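Local atomic coordinates of peroxidase (Cellulomonas bogoriensis 69B4 = DSM 16987, PDB entry 6QZO), a protein that binds heme b and probably works as a DyP-type peroxidase, reducing hydrogen peroxide while oxidising a second substrate. Residues T58-R61 against A62-E65; V73-E76 against R77-G81; N205-P208 against R209-P212; E245-R248 against G249-E252; Q332-V335 against D336-F339. One frame throughout, in Å; residues are numbered along the deposited sequence.

Contact 1: residues T58-R61 against A62-E65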
loop_
_atom_site.group_PDB
_atom_site.type_symbol
_atom_site.label_atom_id
_atom_site.label_comp_id
_atom_site.label_asym_id
_atom_site.label_seq_id
_atom_site.Cartn_x
_atom_site.Cartn_y
_atom_site.Cartn_z
ATOM N N THR A 58 -0.079 -22.666 -24.416
ATOM C CA THR A 58 -1.117 -23.625 -24.886
ATOM C C THR A 58 -2.461 -22.920 -25.087
ATOM O O THR A 58 -3.348 -23.535 -25.669
ATOM C CB THR A 58 -1.242 -24.805 -23.913
ATOM O OG1 THR A 58 -1.500 -24.291 -22.604
ATOM C CG2 THR A 58 0.014 -25.654 -23.873
ATOM N N SER A 59 -2.579 -21.654 -24.704
ATOM C CA SER A 59 -3.812 -20.826 -24.849
ATOM C C SER A 59 -4.263 -20.764 -26.316
ATOM O O SER A 59 -3.400 -20.775 -27.220
ATOM C CB SER A 59 -3.603 -19.452 -24.284
ATOM O OG SER A 59 -3.853 -19.473 -22.887
ATOM N N ASP A 60 -5.576 -20.736 -26.543
ATOM C CA ASP A 60 -6.218 -20.535 -27.873
ATOM C C ASP A 60 -7.425 -19.615 -27.677
ATOM O O ASP A 60 -7.619 -19.137 -26.545
ATOM C CB ASP A 60 -6.604 -21.880 -28.507
ATOM C CG ASP A 60 -7.513 -22.728 -27.630
ATOM O OD1 ASP A 60 -8.119 -22.165 -26.665
ATOM O OD2 ASP A 60 -7.566 -23.950 -27.883
ATOM N N ARG A 61 -8.207 -19.379 -28.736
ATOM C CA ARG A 61 -9.402 -18.497 -28.702
ATOM C C ARG A 61 -10.319 -18.936 -27.549
ATOM O O ARG A 61 -10.880 -18.058 -26.870
ATOM C CB ARG A 61 -10.135 -18.568 -30.043
ATOM C CG ARG A 61 -11.008 -17.367 -30.354
ATOM C CD ARG A 61 -11.551 -17.472 -31.743
ATOM N NE ARG A 61 -10.650 -16.777 -32.653
ATOM C CZ ARG A 61 -10.593 -16.951 -33.968
ATOM N NH1 ARG A 61 -11.387 -17.816 -34.584
ATOM N NH2 ARG A 61 -9.737 -16.232 -34.683
ATOM N N ALA A 62 -10.488 -20.243 -27.346
ATOM C CA ALA A 62 -11.461 -20.794 -26.373
ATOM C C ALA A 62 -11.016 -20.450 -24.945
ATOM O O ALA A 62 -11.887 -20.033 -24.132
ATOM C CB ALA A 62 -11.634 -22.279 -26.574
ATOM N N SER A 63 -9.716 -20.609 -24.662
ATOM C CA SER A 63 -9.048 -20.241 -23.386
ATOM C C SER A 63 -9.329 -18.777 -23.070
ATOM O O SER A 63 -9.785 -18.483 -21.954
ATOM C CB SER A 63 -7.559 -20.458 -23.449
ATOM O OG SER A 63 -7.280 -21.832 -23.598
ATOM N N VAL A 64 -9.013 -17.898 -24.015
ATOM C CA VAL A 64 -9.121 -16.426 -23.818
ATOM C C VAL A 64 -10.586 -16.107 -23.529
ATOM O O VAL A 64 -10.857 -15.355 -22.559
ATOM C CB VAL A 64 -8.583 -15.656 -25.036
ATOM C CG1 VAL A 64 -8.756 -14.148 -24.896
ATOM C CG2 VAL A 64 -7.126 -16.015 -25.295
ATOM N N GLU A 65 -11.498 -16.696 -24.311
ATOM C CA GLU A 65 -12.946 -16.446 -24.139
ATOM C C GLU A 65 -13.390 -16.847 -22.732
ATOM O O GLU A 65 -14.019 -16.009 -22.055
ATOM C CB GLU A 65 -13.776 -17.230 -25.143
ATOM C CG GLU A 65 -15.221 -16.770 -25.092
ATOM C CD GLU A 65 -16.137 -17.533 -26.017
ATOM O OE1 GLU A 65 -15.699 -17.898 -27.126
ATOM O OE2 GLU A 65 -17.287 -17.745 -25.619
#
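The chain enters helix 61-78 with its first two helical bonds laid one residue apart, from Val64 N to Asp60 O at 3.1 Å and from Glu65 N to Arg61 O at 3.0 Å. Asp60 is the N-cap, and its carboxylate does what the backbone cannot do here: the amides of a first turn have no earlier carbonyl to bond. Asp60 OD1 takes the hydrogen of Ser63 N over 3.0 Å, in a nearly straight bond (169°) that arrives almost end-on to the carbon–oxygen bond. With chi1 at 56°, CG stands between the backbone N and the carbonyl carbon, and the short side chain can curl over the opening of the helix. Ser63 grips the same oxygen a second time. Ser63 OG donates to Asp60 OD1 over 3.2 Å, from above the carboxylate plane and 49° out of it, so one oxygen is held from two directions. Without its hydroxyl, as with an alanine here, Ser63 would give Asp60 OD1 nothing but its backbone bond, and the carboxylate would probably swing more freely. Ser59 packs modestly on the same serine, its OG 3.9 Å from Ser63 CB, while Val64 turns CG2 to within 3.4 Å of Asp60 O and rests its side chain on Leu381 of helix 378-381. Glu65 sends its carboxylate onward along the helix to a salt bridge with Arg69. An acidic cap suits this surface position, since its negative charge faces the positive end of the helix dipole and probably steadies the start of the helix.

Contact 2: residues V73-E76 against R77-G81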
loop_
_atom_site.group_PDB
_atom_site.type_symbol
_atom_site.label_atom_id
_atom_site.label_comp_id
_atom_site.label_asym_id
_atom_site.label_seq_id
_atom_site.Cartn_x
_atom_site.Cartn_y
_atom_site.Cartn_z
ATOM N N VAL A 73 -18.092 -12.438 -14.712
ATOM C CA VAL A 73 -18.890 -12.868 -13.521
ATOM C C VAL A 73 -18.298 -12.218 -12.262
ATOM O O VAL A 73 -19.064 -11.559 -11.526
ATOM C CB VAL A 73 -18.936 -14.398 -13.397
ATOM C CG1 VAL A 73 -19.656 -14.826 -12.137
ATOM C CG2 VAL A 73 -19.593 -15.032 -14.619
ATOM N N ASP A 74 -16.984 -12.364 -12.052
ATOM C CA ASP A 74 -16.277 -11.890 -10.832
ATOM C C ASP A 74 -16.368 -10.363 -10.747
ATOM O O ASP A 74 -16.605 -9.849 -9.652
ATOM C CB ASP A 74 -14.825 -12.372 -10.800
ATOM C CG ASP A 74 -14.681 -13.847 -10.421
ATOM O OD1 ASP A 74 -15.659 -14.406 -9.890
ATOM O OD2 ASP A 74 -13.582 -14.417 -10.661
ATOM N N ILE A 75 -16.199 -9.661 -11.866
ATOM C CA ILE A 75 -16.302 -8.176 -11.898
ATOM C C ILE A 75 -17.730 -7.777 -11.508
ATOM O O ILE A 75 -17.883 -6.868 -10.675
ATOM C CB ILE A 75 -15.904 -7.615 -13.272
ATOM C CG1 ILE A 75 -14.434 -7.873 -13.591
ATOM C CG2 ILE A 75 -16.219 -6.123 -13.343
ATOM C CD1 ILE A 75 -14.081 -7.597 -15.030
ATOM N N GLU A 76 -18.740 -8.420 -12.091
ATOM C CA GLU A 76 -20.159 -8.041 -11.858
ATOM C C GLU A 76 -20.503 -8.258 -10.380
ATOM O O GLU A 76 -21.275 -7.451 -9.819
ATOM C CB GLU A 76 -21.093 -8.821 -12.790
ATOM C CG GLU A 76 -21.042 -8.355 -14.237
ATOM C CD GLU A 76 -21.985 -9.054 -15.201
ATOM O OE1 GLU A 76 -22.705 -9.952 -14.774
ATOM O OE2 GLU A 76 -22.075 -8.619 -16.351
ATOM N N ARG A 77 -19.940 -9.307 -9.773
ATOM C CA ARG A 77 -20.180 -9.670 -8.350
ATOM C C ARG A 77 -19.382 -8.764 -7.409
ATOM O O ARG A 77 -20.003 -8.127 -6.547
ATOM C CB ARG A 77 -19.798 -11.129 -8.111
ATOM C CG ARG A 77 -20.921 -12.093 -8.447
ATOM C CD ARG A 77 -20.439 -13.467 -8.845
ATOM N NE ARG A 77 -21.619 -14.275 -9.098
ATOM C CZ ARG A 77 -22.388 -14.783 -8.141
ATOM N NH1 ARG A 77 -22.081 -14.620 -6.870
ATOM N NH2 ARG A 77 -23.448 -15.492 -8.463
ATOM N N LEU A 78 -18.059 -8.740 -7.536
ATOM C CA LEU A 78 -17.167 -8.031 -6.569
ATOM C C LEU A 78 -17.556 -6.544 -6.517
ATOM O O LEU A 78 -17.672 -6.007 -5.403
ATOM C CB LEU A 78 -15.698 -8.232 -6.955
ATOM C CG LEU A 78 -15.161 -9.662 -6.815
ATOM C CD1 LEU A 78 -13.813 -9.815 -7.513
ATOM C CD2 LEU A 78 -15.028 -10.062 -5.353
ATOM N N THR A 79 -17.839 -5.923 -7.661
ATOM C CA THR A 79 -18.144 -4.461 -7.775
ATOM C C THR A 79 -19.497 -4.131 -7.125
ATOM O O THR A 79 -19.724 -2.934 -6.839
ATOM C CB THR A 79 -18.075 -3.969 -9.227
ATOM O OG1 THR A 79 -19.012 -4.717 -10.002
ATOM C CG2 THR A 79 -16.695 -4.108 -9.822
ATOM N N THR A 80 -20.347 -5.133 -6.870
ATOM C CA THR A 80 -21.670 -4.956 -6.211
ATOM C C THR A 80 -21.616 -5.514 -4.789
ATOM O O THR A 80 -22.680 -5.587 -4.144
ATOM C CB THR A 80 -22.801 -5.567 -7.045
ATOM O OG1 THR A 80 -22.548 -6.963 -7.216
ATOM C CG2 THR A 80 -22.947 -4.899 -8.393
ATOM N N GLY A 81 -20.416 -5.856 -4.308
ATOM C CA GLY A 81 -20.196 -6.326 -2.930
ATOM C C GLY A 81 -20.737 -7.734 -2.725
ATOM O O GLY A 81 -21.163 -8.055 -1.585
#
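Val73 and Arg77 run alongside each other in the same direction on the last turns of helix 61-78, which a Schellman motif brings to a close: Arg82 N bonds to Arg77 O, Gly81 N to Leu78 O, and Gly81 takes the positive phi (72°) that suits a residue without a side chain. The arginine's extended methylenes use the valine as a wall, with Arg77 CD 3.6 Å from Val73 CG1, a sensible pairing of an aliphatic stem with a branched neighbour one turn earlier. Ile75 and Thr79 meet at a slant instead, their CG2 methyls 4.1 Å apart. Ile75 itself is buried on strand 100-105, against Val101 and Val103. Its carbonyl is held twice by Thr79, through the amide N at 3.2 Å from Ile75 O and through OG1, whose separation of 2.5 Å from that oxygen is too short to be taken literally. With chi1 at 59° the hydroxyl is folded in over its own backbone, toward the carbonyl one turn back. A valine in place of Thr79 would probably leave Ile75 O with the amide bond alone and bring a methyl against a polar oxygen. Asp74 and Leu78 face helix 152-165, where the leucine packs on His157 and Val161; Asp74 OD1 accepts from Leu85 N. Glu76 points its carboxylate to His33 and Trp370. At Thr80 the hydroxyl repeats the backward turn, and its single proton has two oxygens within reach, since OG1 is 2.9 Å from both Glu76 O and Arg77 O.

Contact 3: residues N205-P208 against R209-P212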
loop_
_atom_site.group_PDB
_atom_site.type_symbol
_atom_site.label_atom_id
_atom_site.label_comp_id
_atom_site.label_asym_id
_atom_site.label_seq_id
_atom_site.Cartn_x
_atom_site.Cartn_y
_atom_site.Cartn_z
ATOM N N ASN A 205 -5.884 18.513 -17.648
ATOM C CA ASN A 205 -6.184 17.141 -18.144
ATOM C C ASN A 205 -7.190 17.248 -19.298
ATOM O O ASN A 205 -7.870 18.290 -19.420
ATOM C CB ASN A 205 -6.689 16.244 -17.007
ATOM C CG ASN A 205 -6.301 14.789 -17.164
ATOM O OD1 ASN A 205 -5.877 14.360 -18.236
ATOM N ND2 ASN A 205 -6.421 14.025 -16.090
ATOM N N LEU A 206 -7.270 16.200 -20.117
ATOM C CA LEU A 206 -8.335 16.009 -21.132
ATOM C C LEU A 206 -9.684 16.013 -20.412
ATOM O O LEU A 206 -9.809 15.313 -19.386
ATOM C CB LEU A 206 -8.095 14.686 -21.862
ATOM C CG LEU A 206 -9.194 14.254 -22.826
ATOM C CD1 LEU A 206 -9.499 15.373 -23.817
ATOM C CD2 LEU A 206 -8.805 12.980 -23.567
ATOM N N ASP A 207 -10.631 16.812 -20.900
ATOM C CA ASP A 207 -12.050 16.780 -20.458
ATOM C C ASP A 207 -12.840 15.892 -21.412
ATOM O O ASP A 207 -13.189 16.307 -22.514
ATOM C CB ASP A 207 -12.675 18.175 -20.402
ATOM C CG ASP A 207 -14.043 18.190 -19.751
ATOM O OD1 ASP A 207 -14.609 17.097 -19.542
ATOM O OD2 ASP A 207 -14.520 19.290 -19.438
ATOM N N PRO A 208 -13.168 14.644 -21.013
ATOM C CA PRO A 208 -13.953 13.756 -21.875
ATOM C C PRO A 208 -15.420 14.173 -22.083
ATOM O O PRO A 208 -16.060 13.599 -22.941
ATOM C CB PRO A 208 -13.848 12.403 -21.152
ATOM C CG PRO A 208 -13.649 12.772 -19.695
ATOM C CD PRO A 208 -12.803 14.026 -19.727
ATOM N N ARG A 209 -15.927 15.146 -21.314
ATOM C CA ARG A 209 -17.303 15.703 -21.486
ATOM C C ARG A 209 -17.319 16.643 -22.698
ATOM O O ARG A 209 -18.338 16.656 -23.417
ATOM C CB ARG A 209 -17.781 16.419 -20.219
ATOM C CG ARG A 209 -17.841 15.503 -19.005
ATOM C CD ARG A 209 -18.532 16.066 -17.780
ATOM N NE ARG A 209 -17.574 16.129 -16.675
ATOM C CZ ARG A 209 -16.866 17.200 -16.304
ATOM N NH1 ARG A 209 -17.019 18.364 -16.913
ATOM N NH2 ARG A 209 -16.013 17.095 -15.294
ATOM N N THR A 210 -16.230 17.386 -22.922
ATOM C CA THR A 210 -16.092 18.325 -24.069
ATOM C C THR A 210 -15.497 17.586 -25.274
ATOM O O THR A 210 -15.926 17.875 -26.409
ATOM C CB THR A 210 -15.219 19.539 -23.721
ATOM O OG1 THR A 210 -13.891 19.057 -23.512
ATOM C CG2 THR A 210 -15.697 20.310 -22.510
ATOM N N ASP A 211 -14.544 16.678 -25.047
ATOM C CA ASP A 211 -13.698 16.094 -26.120
ATOM C C ASP A 211 -13.762 14.566 -26.073
ATOM O O ASP A 211 -12.727 13.902 -26.050
ATOM C CB ASP A 211 -12.277 16.651 -26.008
ATOM C CG ASP A 211 -12.205 18.157 -26.240
ATOM O OD1 ASP A 211 -12.634 18.607 -27.327
ATOM O OD2 ASP A 211 -11.743 18.874 -25.338
ATOM N N PRO A 212 -14.971 13.953 -26.106
ATOM C CA PRO A 212 -15.093 12.497 -25.997
ATOM C C PRO A 212 -14.404 11.740 -27.148
ATOM O O PRO A 212 -13.965 10.628 -26.924
ATOM C CB PRO A 212 -16.613 12.251 -26.018
ATOM C CG PRO A 212 -17.195 13.492 -26.703
ATOM C CD PRO A 212 -16.276 14.620 -26.279
#
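An Asx turn opens the contact: Asp207 OD1 accepts from Arg209 N at 2.9 Å, with Pro208 as the residue between them. The proline suits this place because its ring fixes phi near the value the turn needs, and it has no N-H that would want a partner. The amide approaches from above the carboxylate plane, 44° out of it. The side chain of Arg209 then bends back at chi3 (-119°) and lays one face of its guanidinium over the same acid, with Asp207 OD1 3.7 Å above the plane and displaced toward the rim. Carboxylate and guanidinium planes stand 75° apart. The salt bridge between Asp207 OD2 and Arg209 NH1 is accordingly long, 3.7 Å, and purely a matter of charge, because no N-H aims at the oxygen. All this lies in the loop that links strand 170-179 to strand 229-238, the crossing from the N-terminal to the C-terminal half of the peroxidase, just beyond heme-binding Ala204; the side chain of Leu206 is about 9 Å from the heme. Past the Asx turn the chain closes one i-to-i+4 turn. Asp207 O accepts from Asp211 N at 2.9 Å, nearly in line with the carbonyl bond, and Thr210 N adds a weak bond to the same oxygen. Thr210 OG1 also stands 3.0 Å from Asp207 O, while the two side chains cross at about a right angle, with Thr210 CG2 3.4 Å from Asp207 OD2. Leu206 CD1 lies 3.8 Å from Asp211 CB, and the Asp211 carboxylate has its strong partner in Arg301, a salt bridge.

Contact 4: residues E245-R248 against G249-E252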
loop_
_atom_site.group_PDB
_atom_site.type_symbol
_atom_site.label_atom_id
_atom_site.label_comp_id
_atom_site.label_asym_id
_atom_site.label_seq_id
_atom_site.Cartn_x
_atom_site.Cartn_y
_atom_site.Cartn_z
ATOM N N GLU A 245 18.267 18.374 -3.938
ATOM C CA GLU A 245 19.377 19.338 -4.179
ATOM C C GLU A 245 18.845 20.636 -4.802
ATOM O O GLU A 245 19.645 21.585 -4.935
ATOM C CB GLU A 245 20.446 18.718 -5.080
ATOM C CG GLU A 245 21.153 17.516 -4.463
ATOM C CD GLU A 245 22.083 16.776 -5.417
ATOM O OE1 GLU A 245 21.903 16.896 -6.657
ATOM O OE2 GLU A 245 23.027 16.130 -4.918
ATOM N N LEU A 246 17.581 20.684 -5.233
ATOM C CA LEU A 246 16.995 21.884 -5.918
ATOM C C LEU A 246 16.297 22.773 -4.893
ATOM O O LEU A 246 15.530 22.256 -4.076
ATOM C CB LEU A 246 15.974 21.489 -6.985
ATOM C CG LEU A 246 16.464 20.679 -8.183
ATOM C CD1 LEU A 246 15.356 20.548 -9.213
ATOM C CD2 LEU A 246 17.702 21.278 -8.817
ATOM N N SER A 247 16.535 24.081 -4.965
ATOM C CA SER A 247 15.680 25.113 -4.329
ATOM C C SER A 247 14.239 24.947 -4.812
ATOM O O SER A 247 14.027 24.356 -5.885
ATOM C CB SER A 247 16.170 26.488 -4.664
ATOM O OG SER A 247 15.857 26.804 -6.009
ATOM N N ARG A 248 13.302 25.480 -4.042
ATOM C CA ARG A 248 11.872 25.643 -4.416
ATOM C C ARG A 248 11.737 26.297 -5.799
ATOM O O ARG A 248 10.910 25.813 -6.603
ATOM C CB ARG A 248 11.194 26.524 -3.366
ATOM C CG ARG A 248 9.691 26.350 -3.274
ATOM C CD ARG A 248 9.311 25.421 -2.132
ATOM N NE ARG A 248 7.918 25.719 -1.833
ATOM C CZ ARG A 248 7.006 24.832 -1.462
ATOM N NH1 ARG A 248 7.320 23.562 -1.244
ATOM N NH2 ARG A 248 5.761 25.246 -1.284
ATOM N N GLY A 249 12.492 27.372 -6.049
ATOM C CA GLY A 249 12.436 28.156 -7.302
ATOM C C GLY A 249 12.801 27.314 -8.517
ATOM O O GLY A 249 12.120 27.435 -9.563
ATOM N N ALA A 250 13.846 26.497 -8.383
ATOM C CA ALA A 250 14.354 25.587 -9.438
ATOM C C ALA A 250 13.343 24.460 -9.693
ATOM O O ALA A 250 13.218 24.040 -10.850
ATOM C CB ALA A 250 15.716 25.049 -9.055
ATOM N N ARG A 251 12.648 23.988 -8.653
ATOM C CA ARG A 251 11.623 22.916 -8.782
ATOM C C ARG A 251 10.395 23.456 -9.507
ATOM O O ARG A 251 9.796 22.716 -10.303
ATOM C CB ARG A 251 11.172 22.401 -7.422
ATOM C CG ARG A 251 12.197 21.548 -6.694
ATOM C CD ARG A 251 11.647 21.108 -5.350
ATOM N NE ARG A 251 12.503 20.105 -4.732
ATOM C CZ ARG A 251 12.210 19.434 -3.625
ATOM N NH1 ARG A 251 11.070 19.647 -2.995
ATOM N NH2 ARG A 251 13.062 18.542 -3.153
ATOM N N GLU A 252 10.018 24.690 -9.206
ATOM C CA GLU A 252 8.859 25.367 -9.833
ATOM C C GLU A 252 9.199 25.671 -11.296
ATOM O O GLU A 252 8.336 25.431 -12.163
ATOM C CB GLU A 252 8.481 26.597 -9.013
ATOM C CG GLU A 252 7.887 26.216 -7.667
ATOM C CD GLU A 252 7.465 27.368 -6.777
ATOM O OE1 GLU A 252 8.018 28.469 -6.955
ATOM O OE2 GLU A 252 6.575 27.164 -5.923
#
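The guanidinium of Arg248 and the carboxylate of Glu252 are tilted 44° to each other, with NE and OE2 4.5 Å apart, beyond a salt bridge. OE2 sits off the plane of the guanidinium, and no N-H aims at it, so only charge links them. Each looks outward for its strong partner: Glu252 OE2 accepts from Leu259 N, and Arg248 NH2 pairs with Glu91 of the second subunit. The other guanidinium, that of Arg251, has Leu246 O obliquely beside it, 3.8 Å from NE, and makes a cation-pi contact with Trp243. Its nitrogens form salt bridges to Asp244 and to Glu89 of the second subunit. Leu246 crosses the arginine's stem at a slant, CB 3.8 Å from Arg251 CG, and its CB also meets Ala250 CB at 4.1 Å. Ser247, the N-cap of helix 248-255, accepts from Ala250 N through OG at 3.1 Å. Its chi1 of 74° turns the hydroxyl toward that amide, a role well suited to a short polar residue. Ser247 O then takes Arg251 N at 3.1 Å, and Arg248 O takes Glu252 N at 3.0 Å. The cap thus fixes the helix start, from which two arginines reach acids of the partner chain, and these charges probably help hold the dimer together.

Contact 5: residues Q332-V335 against D336-F339. With HEM (protoporphyrin IX containing Fe), chain I.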
loop_
_atom_site.group_PDB
_atom_site.type_symbol
_atom_site.label_atom_id
_atom_site.label_comp_id
_atom_site.label_asym_id
_atom_site.label_seq_id
_atom_site.Cartn_x
_atom_site.Cartn_y
_atom_site.Cartn_z
ATOM N N GLN A 332 -6.497 7.160 -24.186
ATOM C CA GLN A 332 -6.650 7.964 -25.431
ATOM C C GLN A 332 -7.192 7.062 -26.549
ATOM O O GLN A 332 -6.998 5.829 -26.459
ATOM C CB GLN A 332 -5.304 8.605 -25.784
ATOM C CG GLN A 332 -4.155 7.617 -25.933
ATOM C CD GLN A 332 -3.555 7.191 -24.613
ATOM O OE1 GLN A 332 -3.163 8.016 -23.786
ATOM N NE2 GLN A 332 -3.463 5.892 -24.412
ATOM N N ARG A 333 -7.844 7.636 -27.567
ATOM C CA ARG A 333 -8.390 6.861 -28.717
ATOM C C ARG A 333 -7.239 6.107 -29.402
ATOM O O ARG A 333 -7.411 4.916 -29.662
ATOM C CB ARG A 333 -9.126 7.769 -29.712
ATOM C CG ARG A 333 -9.853 7.020 -30.825
ATOM C CD ARG A 333 -10.443 7.908 -31.919
ATOM N NE ARG A 333 -10.033 9.312 -31.976
ATOM C CZ ARG A 333 -8.987 9.805 -32.653
ATOM N NH1 ARG A 333 -8.205 9.017 -33.377
ATOM N NH2 ARG A 333 -8.738 11.099 -32.614
ATOM N N ASP A 334 -6.104 6.778 -29.641
ATOM C CA ASP A 334 -5.003 6.275 -30.508
ATOM C C ASP A 334 -3.657 6.681 -29.895
ATOM O O ASP A 334 -3.342 7.882 -29.893
ATOM C CB ASP A 334 -5.191 6.775 -31.946
ATOM C CG ASP A 334 -4.126 6.343 -32.946
ATOM O OD1 ASP A 334 -3.029 5.918 -32.515
ATOM O OD2 ASP A 334 -4.395 6.456 -34.158
ATOM N N VAL A 335 -2.876 5.702 -29.425
ATOM C CA VAL A 335 -1.571 5.918 -28.720
ATOM C C VAL A 335 -0.621 6.690 -29.646
ATOM O O VAL A 335 -0.052 7.695 -29.204
ATOM C CB VAL A 335 -0.943 4.587 -28.270
ATOM C CG1 VAL A 335 0.390 4.801 -27.570
ATOM C CG2 VAL A 335 -1.888 3.785 -27.383
ATOM N N ASP A 336 -0.476 6.224 -30.882
ATOM C CA ASP A 336 0.501 6.731 -31.891
ATOM C C ASP A 336 0.206 8.187 -32.254
ATOM O O ASP A 336 1.164 8.945 -32.463
ATOM C CB ASP A 336 0.490 5.867 -33.156
ATOM C CG ASP A 336 1.342 4.607 -33.036
ATOM O OD1 ASP A 336 2.359 4.656 -32.372
ATOM O OD2 ASP A 336 1.005 3.605 -33.650
ATOM N N ALA A 337 -1.076 8.552 -32.375
ATOM C CA ALA A 337 -1.520 9.894 -32.815
ATOM C C ALA A 337 -1.525 10.889 -31.640
ATOM O O ALA A 337 -1.376 12.104 -31.899
ATOM C CB ALA A 337 -2.888 9.793 -33.441
ATOM N N GLN A 338 -1.698 10.417 -30.402
ATOM C CA GLN A 338 -2.090 11.263 -29.240
ATOM C C GLN A 338 -0.986 11.264 -28.173
ATOM O O GLN A 338 -0.498 12.369 -27.839
ATOM C CB GLN A 338 -3.440 10.785 -28.694
ATOM C CG GLN A 338 -4.558 10.838 -29.735
ATOM C CD GLN A 338 -5.913 10.597 -29.124
ATOM O OE1 GLN A 338 -6.524 9.548 -29.329
ATOM N NE2 GLN A 338 -6.378 11.558 -28.337
ATOM N N PHE A 339 -0.580 10.097 -27.673
ATOM C CA PHE A 339 0.407 9.987 -26.564
ATOM C C PHE A 339 1.835 10.132 -27.100
ATOM O O PHE A 339 2.576 11.033 -26.647
ATOM C CB PHE A 339 0.244 8.682 -25.779
ATOM C CG PHE A 339 1.268 8.523 -24.682
ATOM C CD1 PHE A 339 1.075 9.096 -23.438
ATOM C CD2 PHE A 339 2.446 7.826 -24.915
ATOM C CE1 PHE A 339 2.023 8.954 -22.437
ATOM C CE2 PHE A 339 3.405 7.707 -23.911
ATOM C CZ PHE A 339 3.188 8.263 -22.670
HETATM C CHA HEM I . 1.439 18.144 -16.455
HETATM C CHB HEM I . 4.254 15.942 -13.233
HETATM C CHC HEM I . 5.449 12.640 -16.552
HETATM C CHD HEM I . 2.317 14.603 -19.647
HETATM C C1A HEM I . 2.127 17.838 -15.314
HETATM C C2A HEM I . 2.168 18.664 -14.153
HETATM C C3A HEM I . 2.975 18.044 -13.254
HETATM C C4A HEM I . 3.402 16.833 -13.841
HETATM C CMA HEM I . 3.351 18.527 -11.867
HETATM C CAA HEM I . 1.497 20.013 -13.965
HETATM C CBA HEM I . 0.081 19.924 -13.397
HETATM C CGA HEM I . -0.840 19.389 -14.444
HETATM O O1A HEM I . -1.032 18.141 -14.460
HETATM O O2A HEM I . -1.377 20.175 -15.274
HETATM C C1B HEM I . 4.819 14.854 -13.889
HETATM C C2B HEM I . 5.746 13.990 -13.247
HETATM C C3B HEM I . 6.101 13.047 -14.180
HETATM C C4B HEM I . 5.352 13.396 -15.394
HETATM C CMB HEM I . 6.222 14.096 -11.800
HETATM C CAB HEM I . 6.966 11.855 -14.068
HETATM C CBB HEM I . 7.396 11.359 -12.908
HETATM C C1C HEM I . 4.701 12.865 -17.684
HETATM C C2C HEM I . 4.783 12.089 -18.838
HETATM C C3C HEM I . 3.906 12.617 -19.756
HETATM C C4C HEM I . 3.268 13.756 -19.121
HETATM C CMC HEM I . 5.651 10.891 -19.110
HETATM C CAC HEM I . 3.831 11.922 -21.068
HETATM C CBC HEM I . 3.060 12.251 -22.069
HETATM C C1D HEM I . 1.828 15.753 -18.994
HETATM C C2D HEM I . 0.836 16.648 -19.616
HETATM C C3D HEM I . 0.606 17.643 -18.740
HETATM C C4D HEM I . 1.457 17.332 -17.579
HETATM C CMD HEM I . 0.185 16.565 -20.986
HETATM C CAD HEM I . -0.347 18.829 -18.933
HETATM C CBD HEM I . 0.384 20.015 -19.596
HETATM C CGD HEM I . -0.475 21.239 -19.891
HETATM O O1D HEM I . -1.220 21.268 -20.893
HETATM O O2D HEM I . -0.432 22.266 -19.155
HETATM N NA HEM I . 2.886 16.724 -15.106
HETATM N NB HEM I . 4.620 14.473 -15.152
HETATM N NC HEM I . 3.798 13.872 -17.855
HETATM N ND HEM I . 2.160 16.213 -17.779
HETATM FE FE HEM I . 3.360 15.438 -16.539
#
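A side-chain amide stands in for backbone here: the extended Gln338 side chain reaches across, and Gln338 OE1 accepts from Asp334 N at 2.8 Å, the donor tilted 22° from the carbonyl plane. The same oxygen sits 4.1 Å above the guanidinium plane of Arg333, over its centre, with amide and guanidinium planes only 18° apart. Gln338 NE2 donates to Leu214 O and Glu302 O, and a glutamine suits the place because it accepts at one end and donates at the other. Arg333 NE bonds to Asp213 O. Asp334 is the N-cap of helix 335-338, the short helix that follows strand 323-332 of the C-terminal ferredoxin-like sheet. Asp334 OD1 takes Ala337 N at 3.3 Å, steeply from above the carboxylate plane, and Asp334 CG lies 3.7 Å from Ala337 CB. Val335 O in turn accepts from Phe339 N at 2.9 Å, and Val335 CG1 approaches Phe339 CB at 4.3 Å. With CG opposite the backbone N (chi1 178°), the Phe339 ring extends into the heme pocket, beside Phe328 and Phe305. There Phe339 CE1 comes within 3.5 Å of heme CBC, the terminal carbon of a vinyl group, an apolar match for an apolar edge substituent.

From the N terminus the five contacts follow one another in series, none nesting in or crossing another, and each closes no more than a turn or two of chain. Contact 1 starts helix 61-78 after strand 47-55 and contact 2 finishes it, their nearest atoms about 9 Å apart; both belong to the N-terminal half. Contact 3 shapes the loop that leads from strand 170-179 to strand 229-238. Contact 4 opens helix 248-255 at the border with the second subunit, its centre about 52 Å from that of contact 1. Contact 5 turns the chain out of strand 323-332 and comes back to within about 6 Å of contact 3, nearest atoms, on the heme-bearing half.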